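PDB 5B1R: B-cell differentiation antigen CD72, which acts as a B-cell co-receptor that recognizes the Sm/ribonucleoprotein self-antigen and dampens B-cell receptor signalling by recruiting SHP-1. Local coordinates for residues Gln84-Lys92 / Thr101-Ile112. The protein carries 2 engineered substitutions. Sequence-based numbering, arbitrary orientation.
Sequences QSRYCDKIK and TFSECAELHPSI. Unlike the reference sequence in segment 84-92: Tyr-87 (reference His), Asp-89 (reference Val), Lys-90 (reference Arg). Engineered in segment 101-112: Ser-111 (natural residue Cys). Unlike the reference sequence in segment 101-112: Phe-102 (reference Ile), Glu-104 (reference Lys).
Lys-90 NZ donates to two hydroxyls of the facing strand, Ser-103 OG at 2.7 Å and Thr-101 OG1 at 2.9 Å. The lysine leaves its strand with CG between the backbone N and the carbonyl carbon (chi1 71°), then runs extended until a bend at chi4 turns the ammonium onto both oxygens. Ser-103 OG in turn donates a hydrogen bond to Glu-107 OE1, which it meets from above the carboxylate plane; the anti lone pair of the same OE1 takes His-109 NE2 at 2.8 Å, in the imidazole plane. Lys-90 CD lies over one face of that imidazole in a CH-pi contact, 3.9 Å from the centroid, while Trp-70 packs edge-to-face with the ring. The nearby ammonium and carboxylate would probably favour each other's charged forms. Thr-101 OG1 also donates to Lys-90 O, from above the carbonyl plane, while Thr-101 N reaches the same oxygen almost end-on. Strands 87-94 and 97-104 form an antiparallel hairpin of the C-type lectin-like domain, here with Cys-88 opposite Ser-103 and Lys-90 opposite Thr-101 as hydrogen-bonded pairs. The disulfide Cys-88 SG to Cys-105 SG (chi3 93°) ties a paired residue of strand 87-94 to the type I turn from Glu-104 to Glu-107 that ends the other strand, and Cys-105 N reaches Arg-86 O at 3.3 Å. On the other face of the hairpin, Asp-89 OD1 sits in plane at the edge of the Phe-102 ring, 3.2 Å from CD1, with carboxylate and ring planes 60° apart; Asp-89 OD1 also forms a salt bridge with Arg-78, and OD2 one with Arg-100. At the exposed end Arg-86 and Glu-104 run side by side, and Arg-86 NH1 meets the anti lone pair of Glu-104 OE2 at 2.8 Å in a salt bridge tilted out of the guanidinium plane, while Arg-86 CG lies over the centre of the Tyr-87 ring.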
loop_
_atom_site.group_PDB
_atom_site.type_symbol
_atom_site.label_atom_id
_atom_site.label_comp_id
_atom_site.label_asym_id
_atom_site.label_seq_id
_atom_site.Cartn_x
_atom_site.Cartn_y
_atom_site.Cartn_z
ATOM N N GLN A 84 10.685 -17.571 -3.769
ATOM C CA GLN A 84 9.677 -16.695 -3.182
ATOM C C GLN A 84 9.383 -17.066 -1.730
ATOM O O GLN A 84 9.885 -18.067 -1.218
ATOM C CB GLN A 84 8.388 -16.724 -4.008
ATOM C CG GLN A 84 7.716 -18.086 -4.062
ATOM C CD GLN A 84 6.489 -18.097 -4.955
ATOM O OE1 GLN A 84 6.337 -17.245 -5.833
ATOM N NE2 GLN A 84 5.602 -19.063 -4.733
ATOM N N SER A 85 8.557 -16.255 -1.078
ATOM C CA SER A 85 8.292 -16.413 0.347
ATOM C C SER A 85 6.816 -16.634 0.613
ATOM O O SER A 85 5.960 -16.165 -0.132
ATOM C CB SER A 85 8.759 -15.171 1.095
ATOM O OG SER A 85 8.306 -15.165 2.434
ATOM N N ARG A 86 6.497 -17.340 1.687
ATOM C CA ARG A 86 5.093 -17.484 2.013
ATOM C C ARG A 86 4.569 -16.327 2.850
ATOM O O ARG A 86 3.372 -16.297 3.164
ATOM C CB ARG A 86 4.816 -18.801 2.692
ATOM C CG ARG A 86 5.485 -18.922 4.028
ATOM C CD ARG A 86 5.610 -20.412 4.362
ATOM N NE ARG A 86 4.337 -21.067 4.086
ATOM C CZ ARG A 86 3.300 -21.077 4.920
ATOM N NH1 ARG A 86 3.388 -20.497 6.113
ATOM N NH2 ARG A 86 2.169 -21.679 4.557
ATOM N N TYR A 87 5.441 -15.367 3.188
ATOM C CA TYR A 87 4.979 -14.181 3.896
ATOM C C TYR A 87 4.941 -13.010 2.954
ATOM O O TYR A 87 5.818 -12.833 2.101
ATOM C CB TYR A 87 5.875 -13.812 5.074
ATOM C CG TYR A 87 6.183 -14.958 5.967
ATOM C CD1 TYR A 87 5.191 -15.545 6.735
ATOM C CD2 TYR A 87 7.473 -15.462 6.048
ATOM C CE1 TYR A 87 5.476 -16.614 7.563
ATOM C CE2 TYR A 87 7.774 -16.532 6.885
ATOM C CZ TYR A 87 6.767 -17.097 7.641
ATOM O OH TYR A 87 7.029 -18.164 8.462
ATOM N N CYS A 88 3.925 -12.193 3.163
ATOM C CA CYS A 88 3.718 -10.971 2.415
ATOM C C CYS A 88 3.691 -9.800 3.391
ATOM O O CYS A 88 3.733 -10.014 4.607
ATOM C CB CYS A 88 2.413 -11.053 1.616
ATOM S SG CYS A 88 2.487 -12.204 0.210
ATOM N N ASP A 89 3.634 -8.581 2.859
ATOM C CA ASP A 89 3.838 -7.384 3.677
ATOM C C ASP A 89 2.547 -6.594 3.793
ATOM O O ASP A 89 1.904 -6.293 2.777
ATOM C CB ASP A 89 4.888 -6.452 3.060
ATOM C CG ASP A 89 6.288 -7.040 3.024
ATOM O OD1 ASP A 89 6.463 -8.233 3.305
ATOM O OD2 ASP A 89 7.224 -6.281 2.678
ATOM N N LYS A 90 2.191 -6.225 5.022
ATOM C CA LYS A 90 1.043 -5.362 5.241
ATOM C C LYS A 90 1.451 -4.281 6.216
ATOM O O LYS A 90 2.359 -4.478 7.012
ATOM C CB LYS A 90 -0.150 -6.160 5.769
ATOM C CG LYS A 90 0.026 -6.643 7.204
ATOM C CD LYS A 90 -1.042 -7.648 7.629
ATOM C CE LYS A 90 -1.056 -7.834 9.136
ATOM N NZ LYS A 90 0.247 -8.327 9.630
ATOM N N ILE A 91 0.785 -3.136 6.163
ATOM C CA ILE A 91 1.032 -2.104 7.158
ATOM C C ILE A 91 -0.009 -2.217 8.276
ATOM O O ILE A 91 -1.188 -2.474 8.040
ATOM C CB ILE A 91 1.099 -0.680 6.553
ATOM C CG1 ILE A 91 -0.193 -0.314 5.808
ATOM C CG2 ILE A 91 2.321 -0.581 5.648
ATOM C CD1 ILE A 91 -0.236 1.153 5.359
ATOM N N LYS A 92 0.460 -2.009 9.493
ATOM C CA LYS A 92 -0.369 -2.150 10.683
ATOM C C LYS A 92 0.019 -1.058 11.657
ATOM O O LYS A 92 1.198 -0.697 11.760
ATOM C CB LYS A 92 -0.153 -3.528 11.300
ATOM C CG LYS A 92 -0.963 -3.761 12.561
ATOM C CD LYS A 92 -0.931 -5.231 12.943
ATOM C CE LYS A 92 -1.844 -5.544 14.132
ATOM N NZ LYS A 92 -2.040 -7.010 14.263
ATOM N N THR A 101 4.669 -5.011 8.507
ATOM C CA THR A 101 4.573 -6.261 9.229
ATOM C C THR A 101 4.400 -7.404 8.234
ATOM O O THR A 101 3.988 -7.215 7.088
ATOM C CB THR A 101 3.410 -6.259 10.205
ATOM O OG1 THR A 101 2.188 -6.244 9.481
ATOM C CG2 THR A 101 3.460 -5.046 11.116
ATOM N N PHE A 102 4.736 -8.601 8.669
ATOM C CA PHE A 102 4.648 -9.775 7.814
ATOM C C PHE A 102 3.478 -10.663 8.200
ATOM O O PHE A 102 3.189 -10.822 9.382
ATOM C CB PHE A 102 5.955 -10.555 7.900
ATOM C CG PHE A 102 7.162 -9.723 7.556
ATOM C CD1 PHE A 102 7.263 -9.108 6.317
ATOM C CD2 PHE A 102 8.209 -9.575 8.465
ATOM C CE1 PHE A 102 8.372 -8.352 5.989
ATOM C CE2 PHE A 102 9.334 -8.826 8.146
ATOM C CZ PHE A 102 9.412 -8.211 6.904
ATOM N N SER A 103 2.824 -11.248 7.197
ATOM C CA SER A 103 1.706 -12.169 7.403
ATOM C C SER A 103 1.734 -13.215 6.317
ATOM O O SER A 103 2.203 -12.956 5.218
ATOM C CB SER A 103 0.341 -11.462 7.312
ATOM O OG SER A 103 0.031 -10.780 8.507
ATOM N N GLU A 104 1.181 -14.389 6.593
ATOM C CA GLU A 104 0.940 -15.311 5.498
ATOM C C GLU A 104 0.070 -14.644 4.455
ATOM O O GLU A 104 -0.904 -13.940 4.768
ATOM C CB GLU A 104 0.259 -16.566 5.984
ATOM C CG GLU A 104 1.180 -17.408 6.834
ATOM C CD GLU A 104 0.461 -18.563 7.433
ATOM O OE1 GLU A 104 -0.539 -18.301 8.134
ATOM O OE2 GLU A 104 0.886 -19.718 7.206
ATOM N N CYS A 105 0.447 -14.862 3.206
ATOM C CA CYS A 105 -0.164 -14.188 2.086
ATOM C C CYS A 105 -1.668 -14.469 1.936
ATOM O O CYS A 105 -2.383 -13.662 1.356
ATOM C CB CYS A 105 0.596 -14.527 0.800
ATOM S SG CYS A 105 2.381 -14.121 0.864
ATOM N N ALA A 106 -2.146 -15.587 2.472
ATOM C CA ALA A 106 -3.555 -15.954 2.348
ATOM C C ALA A 106 -4.477 -15.148 3.261
ATOM O O ALA A 106 -5.697 -15.187 3.086
ATOM C CB ALA A 106 -3.742 -17.455 2.605
ATOM N N GLU A 107 -3.926 -14.413 4.225
ATOM C CA GLU A 107 -4.777 -13.658 5.152
ATOM C C GLU A 107 -5.612 -12.609 4.428
ATOM O O GLU A 107 -5.162 -12.014 3.454
ATOM C CB GLU A 107 -3.966 -12.930 6.229
ATOM C CG GLU A 107 -3.218 -13.781 7.222
ATOM C CD GLU A 107 -2.669 -12.963 8.397
ATOM O OE1 GLU A 107 -2.767 -11.703 8.398
ATOM O OE2 GLU A 107 -2.135 -13.586 9.331
ATOM N N LEU A 108 -6.812 -12.367 4.939
ATOM C CA LEU A 108 -7.738 -11.408 4.330
ATOM C C LEU A 108 -7.597 -10.011 4.938
ATOM O O LEU A 108 -7.801 -9.833 6.137
ATOM C CB LEU A 108 -9.175 -11.910 4.505
ATOM C CG LEU A 108 -9.458 -13.313 3.963
ATOM C CD1 LEU A 108 -10.896 -13.725 4.267
ATOM C CD2 LEU A 108 -9.180 -13.336 2.473
ATOM N N HIS A 109 -7.269 -9.029 4.102
ATOM C CA HIS A 109 -7.086 -7.647 4.532
ATOM C C HIS A 109 -7.526 -6.729 3.417
ATOM O O HIS A 109 -7.522 -7.109 2.242
ATOM C CB HIS A 109 -5.613 -7.365 4.839
ATOM C CG HIS A 109 -5.099 -8.132 6.010
ATOM N ND1 HIS A 109 -5.468 -7.841 7.308
ATOM C CD2 HIS A 109 -4.264 -9.193 6.077
ATOM C CE1 HIS A 109 -4.881 -8.700 8.125
ATOM N NE2 HIS A 109 -4.139 -9.526 7.405
ATOM N N PRO A 110 -7.864 -5.485 3.769
ATOM C CA PRO A 110 -7.968 -4.457 2.726
ATOM C C PRO A 110 -6.575 -4.209 2.135
ATOM O O PRO A 110 -5.575 -4.779 2.602
ATOM C CB PRO A 110 -8.464 -3.232 3.505
ATOM C CG PRO A 110 -7.919 -3.447 4.904
ATOM C CD PRO A 110 -8.021 -4.938 5.133
ATOM N N SER A 111 -6.499 -3.347 1.128
ATOM C CA SER A 111 -5.234 -3.139 0.437
ATOM C C SER A 111 -5.156 -1.713 -0.089
ATOM O O SER A 111 -6.158 -0.975 -0.072
ATOM C CB SER A 111 -5.108 -4.142 -0.716
ATOM O OG SER A 111 -6.170 -3.999 -1.650
ATOM N N ILE A 112 -3.971 -1.337 -0.558
ATOM C CA ILE A 112 -3.784 -0.016 -1.154
ATOM C C ILE A 112 -3.137 -0.227 -2.508
ATOM O O ILE A 112 -2.104 -0.907 -2.601
ATOM C CB ILE A 112 -2.891 0.896 -0.296
ATOM C CG1 ILE A 112 -3.393 0.926 1.155
ATOM C CG2 ILE A 112 -2.822 2.294 -0.913
ATOM C CD1 ILE A 112 -2.414 1.500 2.154
#